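Local coordinates for regulator of nonsense transcripts 2 (Homo sapiens, PDB 4CEM), which probably acts in nonsense-mediated mRNA decay through three MIF4G domains, the first of which forms this structure, at residues Leu109-Leu112 with Phe113-Tyr117; Val207-Lys210 with Val211-Ala215; Pro235-Asn238 with Leu239-Tyr243. One frame throughout, in Å; residues are numbered along the deposited sequence.

Contact 1. Residues Leu109-Leu112 with Phe113-Tyr117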
ATOM      1  N   LEU A 109     -12.579  11.532  -0.217  1.00 35.27           N
ATOM      2  CA  LEU A 109     -13.668  11.664  -1.189  1.00 34.67           C
ATOM      3  C   LEU A 109     -14.501  10.402  -1.208  1.00 33.94           C
ATOM      4  O   LEU A 109     -15.718  10.481  -1.304  1.00 32.23           O
ATOM      5  CB  LEU A 109     -13.159  11.978  -2.599  1.00 34.53           C
ATOM      6  CG  LEU A 109     -12.604  13.396  -2.799  1.00 35.14           C
ATOM      7  CD1 LEU A 109     -11.975  13.566  -4.179  1.00 32.84           C
ATOM      8  CD2 LEU A 109     -13.670  14.457  -2.546  1.00 35.49           C
ATOM      9  N   CYS A 110     -13.850   9.245  -1.101  1.00 34.03           N
ATOM     10  CA  CYS A 110     -14.582   7.982  -1.027  1.00 34.85           C
ATOM     11  C   CYS A 110     -15.518   7.928   0.196  1.00 35.14           C
ATOM     12  O   CYS A 110     -16.593   7.323   0.132  1.00 34.99           O
ATOM     13  CB  CYS A 110     -13.625   6.789  -1.025  1.00 35.40           C
ATOM     14  SG  CYS A 110     -12.813   6.445  -2.607  1.00 36.59           S
ATOM     15  N   SER A 111     -15.126   8.585   1.289  1.00 34.97           N
ATOM     16  CA  SER A 111     -15.943   8.622   2.505  1.00 34.24           C
ATOM     17  C   SER A 111     -17.149   9.533   2.361  1.00 34.52           C
ATOM     18  O   SER A 111     -18.211   9.246   2.913  1.00 35.50           O
ATOM     19  CB  SER A 111     -15.112   9.055   3.717  1.00 34.88           C
ATOM     20  OG  SER A 111     -14.032   8.164   3.935  1.00 35.42           O
ATOM     21  N   LEU A 112     -17.002  10.640   1.640  1.00 35.06           N
ATOM     22  CA  LEU A 112     -18.152  11.514   1.402  1.00 34.71           C
ATOM     23  C   LEU A 112     -19.181  10.804   0.505  1.00 35.32           C
ATOM     24  O   LEU A 112     -20.382  10.900   0.739  1.00 37.81           O
ATOM     25  CB  LEU A 112     -17.726  12.848   0.789  1.00 34.43           C
ATOM     26  CG  LEU A 112     -16.801  13.766   1.596  1.00 33.07           C
ATOM     27  CD1 LEU A 112     -16.396  14.955   0.739  1.00 31.64           C
ATOM     28  CD2 LEU A 112     -17.462  14.230   2.882  1.00 31.69           C
ATOM     29  N   PHE A 113     -18.705  10.082  -0.504  1.00 36.05           N
ATOM     30  CA  PHE A 113     -19.580   9.267  -1.360  1.00 36.11           C
ATOM     31  C   PHE A 113     -20.299   8.222  -0.528  1.00 34.96           C
ATOM     32  O   PHE A 113     -21.522   8.142  -0.527  1.00 33.38           O
ATOM     33  CB  PHE A 113     -18.778   8.557  -2.460  1.00 36.70           C
ATOM     34  CG  PHE A 113     -18.693   9.323  -3.752  1.00 37.78           C
ATOM     35  CD1 PHE A 113     -19.767   9.333  -4.638  1.00 38.50           C
ATOM     36  CD2 PHE A 113     -17.545  10.023  -4.092  1.00 38.10           C
ATOM     37  CE1 PHE A 113     -19.697  10.026  -5.834  1.00 38.30           C
ATOM     38  CE2 PHE A 113     -17.469  10.721  -5.286  1.00 38.85           C
ATOM     39  CZ  PHE A 113     -18.546  10.722  -6.159  1.00 39.31           C
ATOM     40  N   HIS A 114     -19.513   7.428   0.189  1.00 36.18           N
ATOM     41  CA  HIS A 114     -20.047   6.353   1.014  1.00 36.25           C
ATOM     42  C   HIS A 114     -21.063   6.845   1.993  1.00 36.40           C
ATOM     43  O   HIS A 114     -22.089   6.212   2.170  1.00 36.83           O
ATOM     44  CB  HIS A 114     -18.923   5.656   1.758  1.00 36.49           C
ATOM     45  CG  HIS A 114     -19.402   4.631   2.756  1.00 37.08           C
ATOM     46  ND1 HIS A 114     -20.068   3.525   2.389  1.00 36.51           N
ATOM     47  CD2 HIS A 114     -19.282   4.580   4.145  1.00 36.30           C
ATOM     48  CE1 HIS A 114     -20.364   2.802   3.484  1.00 38.13           C
ATOM     49  NE2 HIS A 114     -19.880   3.454   4.559  1.00 37.72           N
ATOM     50  N   GLN A 115     -20.798   7.988   2.623  1.00 37.48           N
ATOM     51  CA  GLN A 115     -21.694   8.526   3.651  1.00 38.00           C
ATOM     52  C   GLN A 115     -22.982   9.107   3.065  1.00 37.86           C
ATOM     53  O   GLN A 115     -23.983   9.237   3.776  1.00 39.36           O
ATOM     54  CB  GLN A 115     -20.982   9.572   4.522  1.00 38.00           C
ATOM     55  CG  GLN A 115     -19.962   8.983   5.490  1.00 39.65           C
ATOM     56  CD  GLN A 115     -18.959  10.010   6.008  1.00 40.71           C
ATOM     57  OE1 GLN A 115     -19.324  11.131   6.352  1.00 42.35           O
ATOM     58  NE2 GLN A 115     -17.693   9.621   6.077  1.00 40.83           N
ATOM     59  N   ARG A 116     -22.964   9.458   1.784  1.00 37.31           N
ATOM     60  CA  ARG A 116     -24.153   9.998   1.137  1.00 38.32           C
ATOM     61  C   ARG A 116     -24.952   8.950   0.352  1.00 37.21           C
ATOM     62  O   ARG A 116     -26.177   9.005   0.360  1.00 34.50           O
ATOM     63  CB  ARG A 116     -23.779  11.156   0.220  1.00 39.46           C
ATOM     64  CG  ARG A 116     -24.981  11.954  -0.258  1.00 40.46           C
ATOM     65  CD  ARG A 116     -24.564  13.309  -0.795  1.00 42.13           C
ATOM     66  NE  ARG A 116     -24.354  14.290   0.267  1.00 42.42           N
ATOM     67  CZ  ARG A 116     -24.029  15.566   0.056  1.00 44.61           C
ATOM     68  NH1 ARG A 116     -23.865  16.034  -1.182  1.00 45.69           N
ATOM     69  NH2 ARG A 116     -23.865  16.386   1.086  1.00 45.75           N
ATOM     70  N   TYR A 117     -24.256   8.006  -0.290  1.00 36.99           N
ATOM     71  CA  TYR A 117     -24.863   7.059  -1.236  1.00 38.91           C
ATOM     72  C   TYR A 117     -24.642   5.578  -0.898  1.00 38.36           C
ATOM     73  O   TYR A 117     -23.515   5.081  -0.942  1.00 38.13           O
ATOM     74  CB  TYR A 117     -24.297   7.305  -2.635  1.00 40.84           C
ATOM     75  CG  TYR A 117     -24.409   8.735  -3.105  1.00 42.92           C
ATOM     76  CD1 TYR A 117     -25.602   9.224  -3.632  1.00 43.69           C
ATOM     77  CD2 TYR A 117     -23.322   9.595  -3.049  1.00 42.60           C
ATOM     78  CE1 TYR A 117     -25.707  10.531  -4.078  1.00 43.49           C
ATOM     79  CE2 TYR A 117     -23.423  10.902  -3.494  1.00 42.93           C
ATOM     80  CZ  TYR A 117     -24.617  11.360  -4.005  1.00 42.26           C
ATOM     81  OH  TYR A 117     -24.723  12.651  -4.441  1.00 43.14           O
TER

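Contact 2. Residues Val207-Lys210 with Val211-Ala215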
ATOM      1  N   VAL A 207       4.418  -4.533  14.277  1.00 36.17           N
ATOM      2  CA  VAL A 207       5.046  -3.576  15.168  1.00 35.10           C
ATOM      3  C   VAL A 207       6.537  -3.616  14.859  1.00 35.58           C
ATOM      4  O   VAL A 207       7.252  -4.444  15.411  1.00 36.98           O
ATOM      5  CB  VAL A 207       4.806  -3.910  16.651  1.00 33.95           C
ATOM      6  CG1 VAL A 207       5.352  -2.789  17.532  1.00 33.01           C
ATOM      7  CG2 VAL A 207       3.325  -4.128  16.916  1.00 31.99           C
ATOM      8  N   PRO A 208       7.005  -2.739  13.953  1.00 35.97           N
ATOM      9  CA  PRO A 208       8.400  -2.759  13.493  1.00 36.61           C
ATOM     10  C   PRO A 208       9.444  -2.556  14.585  1.00 38.89           C
ATOM     11  O   PRO A 208       9.158  -1.978  15.640  1.00 35.12           O
ATOM     12  CB  PRO A 208       8.474  -1.575  12.523  1.00 36.11           C
ATOM     13  CG  PRO A 208       7.072  -1.306  12.115  1.00 35.60           C
ATOM     14  CD  PRO A 208       6.215  -1.696  13.277  1.00 35.63           C
ATOM     15  N   ARG A 209      10.666  -2.993  14.289  1.00 43.74           N
ATOM     16  CA  ARG A 209      11.792  -2.855  15.207  1.00 45.10           C
ATOM     17  C   ARG A 209      12.083  -1.392  15.548  1.00 45.96           C
ATOM     18  O   ARG A 209      12.342  -1.081  16.707  1.00 48.37           O
ATOM     19  CB  ARG A 209      13.035  -3.532  14.627  1.00 48.22           C
ATOM     20  CG  ARG A 209      14.188  -3.702  15.616  1.00 51.16           C
ATOM     21  CD  ARG A 209      15.106  -4.870  15.249  1.00 50.66           C
ATOM     22  NE  ARG A 209      14.408  -6.162  15.291  1.00 51.53           N
ATOM     23  CZ  ARG A 209      14.979  -7.347  15.056  1.00 50.59           C
ATOM     24  NH1 ARG A 209      16.271  -7.430  14.761  1.00 50.45           N
ATOM     25  NH2 ARG A 209      14.251  -8.457  15.118  1.00 48.95           N
ATOM     26  N   LYS A 210      12.024  -0.496  14.560  1.00 46.50           N
ATOM     27  CA  LYS A 210      12.213   0.941  14.822  1.00 47.60           C
ATOM     28  C   LYS A 210      11.237   1.452  15.888  1.00 45.43           C
ATOM     29  O   LYS A 210      11.629   2.172  16.809  1.00 46.51           O
ATOM     30  CB  LYS A 210      12.009   1.787  13.559  1.00 51.84           C
ATOM     31  CG  LYS A 210      12.994   1.536  12.430  1.00 56.23           C
ATOM     32  CD  LYS A 210      13.073   2.736  11.488  1.00 58.92           C
ATOM     33  CE  LYS A 210      14.064   2.497  10.356  1.00 60.85           C
ATOM     34  NZ  LYS A 210      14.565   3.770   9.760  1.00 61.67           N
ATOM     35  N   VAL A 211       9.964   1.095  15.746  1.00 40.84           N
ATOM     36  CA  VAL A 211       8.939   1.550  16.679  1.00 39.44           C
ATOM     37  C   VAL A 211       9.213   0.982  18.064  1.00 40.31           C
ATOM     38  O   VAL A 211       9.158   1.710  19.061  1.00 42.00           O
ATOM     39  CB  VAL A 211       7.515   1.133  16.239  1.00 39.17           C
ATOM     40  CG1 VAL A 211       6.490   1.494  17.312  1.00 37.10           C
ATOM     41  CG2 VAL A 211       7.151   1.760  14.894  1.00 35.68           C
ATOM     42  N   LYS A 212       9.521  -0.316  18.124  1.00 38.93           N
ATOM     43  CA  LYS A 212       9.828  -0.951  19.397  1.00 37.90           C
ATOM     44  C   LYS A 212      11.010  -0.258  20.040  1.00 37.70           C
ATOM     45  O   LYS A 212      10.955   0.140  21.207  1.00 37.22           O
ATOM     46  CB  LYS A 212      10.124  -2.434  19.213  1.00 38.34           C
ATOM     47  CG  LYS A 212       8.890  -3.272  18.931  1.00 38.44           C
ATOM     48  CD  LYS A 212       9.216  -4.741  19.102  1.00 39.63           C
ATOM     49  CE  LYS A 212       8.054  -5.645  18.729  1.00 40.02           C
ATOM     50  NZ  LYS A 212       8.390  -7.063  19.045  1.00 38.93           N
ATOM     51  N   SER A 213      12.067  -0.096  19.256  1.00 37.43           N
ATOM     52  CA  SER A 213      13.274   0.558  19.722  1.00 37.81           C
ATOM     53  C   SER A 213      13.024   1.997  20.178  1.00 38.14           C
ATOM     54  O   SER A 213      13.529   2.422  21.214  1.00 38.96           O
ATOM     55  CB  SER A 213      14.329   0.529  18.623  1.00 38.12           C
ATOM     56  OG  SER A 213      14.729  -0.805  18.378  1.00 38.88           O
ATOM     57  N   ALA A 214      12.241   2.745  19.414  1.00 37.29           N
ATOM     58  CA  ALA A 214      11.971   4.131  19.772  1.00 36.04           C
ATOM     59  C   ALA A 214      11.189   4.176  21.074  1.00 35.34           C
ATOM     60  O   ALA A 214      11.429   5.037  21.918  1.00 35.36           O
ATOM     61  CB  ALA A 214      11.211   4.839  18.657  1.00 35.23           C
ATOM     62  N   ALA A 215      10.262   3.236  21.241  1.00 35.35           N
ATOM     63  CA  ALA A 215       9.368   3.239  22.400  1.00 34.63           C
ATOM     64  C   ALA A 215      10.154   3.019  23.684  1.00 34.31           C
ATOM     65  O   ALA A 215       9.986   3.756  24.646  1.00 34.35           O
ATOM     66  CB  ALA A 215       8.287   2.178  22.250  1.00 33.91           C
TER

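Contact 3. Residues Pro235-Asn238 with Leu239-Tyr243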
ATOM      1  N   PRO A 235      -3.441 -14.189   9.380  1.00 42.29           N
ATOM      2  CA  PRO A 235      -3.165 -14.625   8.004  1.00 42.72           C
ATOM      3  C   PRO A 235      -2.247 -13.671   7.249  1.00 43.54           C
ATOM      4  O   PRO A 235      -1.321 -14.113   6.568  1.00 47.15           O
ATOM      5  CB  PRO A 235      -4.545 -14.642   7.351  1.00 42.00           C
ATOM      6  CG  PRO A 235      -5.500 -14.819   8.476  1.00 42.09           C
ATOM      7  CD  PRO A 235      -4.888 -14.112   9.651  1.00 42.20           C
ATOM      8  N   PHE A 236      -2.484 -12.374   7.397  1.00 42.32           N
ATOM      9  CA  PHE A 236      -1.659 -11.372   6.724  1.00 42.55           C
ATOM     10  C   PHE A 236      -0.219 -11.424   7.217  1.00 43.61           C
ATOM     11  O   PHE A 236       0.713 -11.326   6.417  1.00 42.24           O
ATOM     12  CB  PHE A 236      -2.255  -9.966   6.888  1.00 41.67           C
ATOM     13  CG  PHE A 236      -3.620  -9.823   6.275  1.00 40.57           C
ATOM     14  CD1 PHE A 236      -3.761  -9.505   4.938  1.00 40.90           C
ATOM     15  CD2 PHE A 236      -4.756 -10.053   7.028  1.00 42.09           C
ATOM     16  CE1 PHE A 236      -5.016  -9.398   4.363  1.00 41.61           C
ATOM     17  CE2 PHE A 236      -6.016  -9.960   6.464  1.00 42.82           C
ATOM     18  CZ  PHE A 236      -6.145  -9.629   5.126  1.00 42.79           C
ATOM     19  N   GLN A 237      -0.030 -11.602   8.523  1.00 45.91           N
ATOM     20  CA  GLN A 237       1.325 -11.703   9.060  1.00 48.32           C
ATOM     21  C   GLN A 237       2.031 -12.942   8.521  1.00 46.89           C
ATOM     22  O   GLN A 237       3.187 -12.866   8.103  1.00 46.31           O
ATOM     23  CB  GLN A 237       1.351 -11.688  10.592  1.00 50.79           C
ATOM     24  CG  GLN A 237       2.769 -11.529  11.150  1.00 53.91           C
ATOM     25  CD  GLN A 237       2.857 -10.610  12.359  1.00 57.61           C
ATOM     26  OE1 GLN A 237       4.037 -10.028  12.577  1.00 61.12           O
ATOM     27  NE2 GLN A 237       1.881 -10.425  13.089  1.00 58.40           N
ATOM     28  N   ASN A 238       1.327 -14.069   8.494  1.00 46.87           N
ATOM     29  CA  ASN A 238       1.884 -15.297   7.906  1.00 49.54           C
ATOM     30  C   ASN A 238       2.392 -15.101   6.472  1.00 49.23           C
ATOM     31  O   ASN A 238       3.525 -15.481   6.155  1.00 48.97           O
ATOM     32  CB  ASN A 238       0.866 -16.440   7.937  1.00 50.56           C
ATOM     33  CG  ASN A 238       0.416 -16.791   9.345  1.00 51.00           C
ATOM     34  OD1 ASN A 238       1.076 -16.448  10.335  1.00 49.91           O
ATOM     35  ND2 ASN A 238      -0.720 -17.473   9.441  1.00 51.60           N
ATOM     36  N   LEU A 239       1.568 -14.496   5.617  1.00 50.44           N
ATOM     37  CA  LEU A 239       1.968 -14.229   4.226  1.00 52.04           C
ATOM     38  C   LEU A 239       3.246 -13.398   4.171  1.00 51.89           C
ATOM     39  O   LEU A 239       4.178 -13.721   3.431  1.00 51.90           O
ATOM     40  CB  LEU A 239       0.856 -13.513   3.452  1.00 53.08           C
ATOM     41  CG  LEU A 239      -0.409 -14.317   3.138  1.00 56.96           C
ATOM     42  CD1 LEU A 239      -1.352 -13.475   2.288  1.00 57.84           C
ATOM     43  CD2 LEU A 239      -0.093 -15.638   2.442  1.00 57.75           C
ATOM     44  N   LEU A 240       3.295 -12.342   4.972  1.00 51.25           N
ATOM     45  CA  LEU A 240       4.446 -11.444   4.967  1.00 52.56           C
ATOM     46  C   LEU A 240       5.742 -12.146   5.388  1.00 52.52           C
ATOM     47  O   LEU A 240       6.786 -11.919   4.783  1.00 52.54           O
ATOM     48  CB  LEU A 240       4.173 -10.224   5.849  1.00 51.67           C
ATOM     49  CG  LEU A 240       3.065  -9.313   5.310  1.00 51.52           C
ATOM     50  CD1 LEU A 240       2.559  -8.384   6.402  1.00 50.42           C
ATOM     51  CD2 LEU A 240       3.554  -8.522   4.105  1.00 49.02           C
ATOM     52  N   LYS A 241       5.672 -12.998   6.410  1.00 54.83           N
ATOM     53  CA  LYS A 241       6.850 -13.752   6.871  1.00 58.77           C
ATOM     54  C   LYS A 241       7.301 -14.755   5.830  1.00 58.33           C
ATOM     55  O   LYS A 241       8.491 -14.907   5.562  1.00 58.17           O
ATOM     56  CB  LYS A 241       6.569 -14.472   8.199  1.00 61.72           C
ATOM     57  CG  LYS A 241       7.131 -13.740   9.413  1.00 66.50           C
ATOM     58  CD  LYS A 241       6.163 -13.705  10.590  1.00 69.21           C
ATOM     59  CE  LYS A 241       6.692 -12.822  11.713  1.00 70.99           C
ATOM     60  NZ  LYS A 241       5.659 -12.589  12.759  1.00 75.15           N
ATOM     61  N   GLU A 242       6.323 -15.434   5.249  1.00 60.76           N
ATOM     62  CA  GLU A 242       6.551 -16.384   4.178  1.00 61.13           C
ATOM     63  C   GLU A 242       7.186 -15.697   2.969  1.00 59.73           C
ATOM     64  O   GLU A 242       8.104 -16.239   2.356  1.00 61.42           O
ATOM     65  CB  GLU A 242       5.221 -17.013   3.801  1.00 63.00           C
ATOM     66  CG  GLU A 242       5.306 -18.239   2.932  1.00 65.31           C
ATOM     67  CD  GLU A 242       3.932 -18.647   2.456  1.00 70.44           C
ATOM     68  OE1 GLU A 242       2.985 -18.578   3.272  1.00 72.34           O
ATOM     69  OE2 GLU A 242       3.795 -19.013   1.271  1.00 75.24           O
ATOM     70  N   TYR A 243       6.702 -14.505   2.632  1.00 57.78           N
ATOM     71  CA  TYR A 243       7.340 -13.694   1.595  1.00 57.56           C
ATOM     72  C   TYR A 243       8.752 -13.345   2.022  1.00 58.67           C
ATOM     73  O   TYR A 243       9.697 -13.481   1.251  1.00 62.93           O
ATOM     74  CB  TYR A 243       6.570 -12.400   1.351  1.00 55.76           C
ATOM     75  CG  TYR A 243       7.132 -11.564   0.221  1.00 55.69           C
ATOM     76  CD1 TYR A 243       6.683 -11.737  -1.087  1.00 57.67           C
ATOM     77  CD2 TYR A 243       8.100 -10.597   0.457  1.00 55.90           C
ATOM     78  CE1 TYR A 243       7.188 -10.973  -2.126  1.00 57.95           C
ATOM     79  CE2 TYR A 243       8.611  -9.823  -0.575  1.00 57.01           C
ATOM     80  CZ  TYR A 243       8.154 -10.014  -1.866  1.00 57.70           C
ATOM     81  OH  TYR A 243       8.659  -9.253  -2.900  1.00 54.65           O
TER

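Contact 1. Residues Leu109-Leu112 with Phe113-Tyr117
Leu109 and Phe113, one turn apart on helix 103-116, are joined by the backbone bond from Phe113 N to Leu109 O (3.1 Å). The Phe113 ring follows this link: Leu109 O lies at the ring edge, near its plane, with CD2 of Phe113 3.4 Å from Leu109 O. The ring is also stacked on Phe120 of helix 120-137 and edge-to-face with Phe77 of helix 70-79.

His114 N bonds to Cys110 O at 2.9 Å. With CG anti to the backbone N (chi1 173°), the imidazole leans away from the preceding turn, and its NE2 is hydrogen-bonded to Asn32 O of helix 6-33.

Gln115 N reaches Ser111 O at 2.9 Å, and the rest of the residue folds back over the same carbonyl. Its CG sits beside the backbone N (chi1 -73°) and the chain beyond is extended, which brings the amide NE2 to 3.5 Å from Ser111 CB. The angle rules out a bond from this NE2 to Ser111 O; it is satisfied instead by Asn32 OD1. Ser111 OG bonds to Val107 O and also to Asn32 ND2, so one asparagine grips both neighbouring polar groups.

Arg116 N makes a weak bond to Leu112 O (3.1 Å, N-H...O angle 131°), and Phe113 O is a second weak acceptor. Arg116 CG lies 3.7 Å above the plane of the Tyr117 ring, toward the rim. Tyr117 is the first residue to leave helical geometry, though its N still bonds to Phe113 O (2.7 Å), and its hydroxyl is hydrogen-bonded to Leu82 N. A largely buried last turn, with aromatics facing the neighbouring helices and polar groups tied to helix 6-33, suits the HEAT-like stack of antiparallel helices of a MIF4G domain, here at a helix C-terminus.

Contact 2. Residues Val207-Lys210 with Val211-Ala215
Pro208 and Val211, with Val207 and Lys212 beside them, form a local surface contact at the start of helix 209-218, where the chain turns out of a loop into its first helical turn. Pro208 holds the N-cap position, and Lys212 N is hydrogen-bonded to Pro208 O (3.0 Å). The proline ring also meets the valine, CD of Pro208 lying 3.9 Å from CG2 of Val211.

Val207, still in the loop, lays CG1 against the aliphatic part of Lys212, whose chain crosses it at about a right angle (Val207 CG1 to Lys212 CG, 3.8 Å). Extended beyond CG, that lysine carries NZ to a salt bridge with Asp305, which Arg209 NE shares; the carboxylate thus gathers two cations from this turn.

Arg209 O is gripped by two donors of one residue. Ser213 N comes nearly along the C=O axis at 2.7 Å, while Ser213 OG, turned back beside its own backbone N (chi1 -66°), donates to Arg209 O from 2.9 Å, 43° out of the carbonyl plane, an intrahelical side-chain-to-backbone bond to i-4. Asp302 of helix 283-303 makes a backbone hydrogen bond with Arg209, and its OD2 takes a weak one from Lys210 N. An N-cap residue and an aspartate carboxylate at a first-turn N-H are characteristic of a helix N-terminus, here fastened to Asp305 by Arg209 and Lys212.

Contact 3. Residues Pro235-Asn238 with Leu239-Tyr243
Four backbone bonds tie Pro235-Asn238 to Leu239-Tyr243, running from Leu239 N to Pro235 O (3.1 Å) through Glu242 N to Asn238 O (2.9 Å), in the unbroken i to i+4 pattern of an alpha-helix. Helix 230-259 is kinked where this begins: Pro235 has no N-H to give, and Phe236 N has no bond to the turn before.

On the inner side Leu240 folds CG back to 3.3 Å from Phe236 O, while its far end packs on helix 189-204; Leu239 rests on Tyr172 and Ile179 of helix 164-181. Asn238, on the solvent side, has its OD1 hydrogen-bonded to Gln234 NE2.

Gln237 and Lys241 add a side-chain link one turn apart, in which Lys241 NZ donates a hydrogen bond to Gln237 OE1 (3.0 Å). The glutamine runs out with CG anti to its backbone N (chi1 -169°), and the bend at chi2 in both chains brings NZ over the Gln237 amide. With an alanine in place of Lys241, Gln237 OE1 would probably lose this donor and its amide would be freer to turn. Lys241 NZ approaches Gln237 OE1 from 57° out of the carbonyl plane rather than along a lone pair.

How the contacts relate
Each contact involves one helix of the same MIF4G domain, contacts 1 and 2 reaching just past its end or start, and no two share a helix. Contact 1 belongs to the core: aromatic rings and buried polar groups engage helices on several sides. Contact 2 is at the surface, where charged side chains and a helix start dominate. Contact 3 is intermediate, with leucines facing inward and a glutamine-lysine pair facing outward. Contact 1 closes a helix, contact 2 opens one and contact 3 lies inside a longer one. Contacts 2 and 3, on consecutive helices, come within about 6 Å at their nearest atoms without touching, whereas the nearest atoms of contacts 1 and 3 are about 19 Å apart.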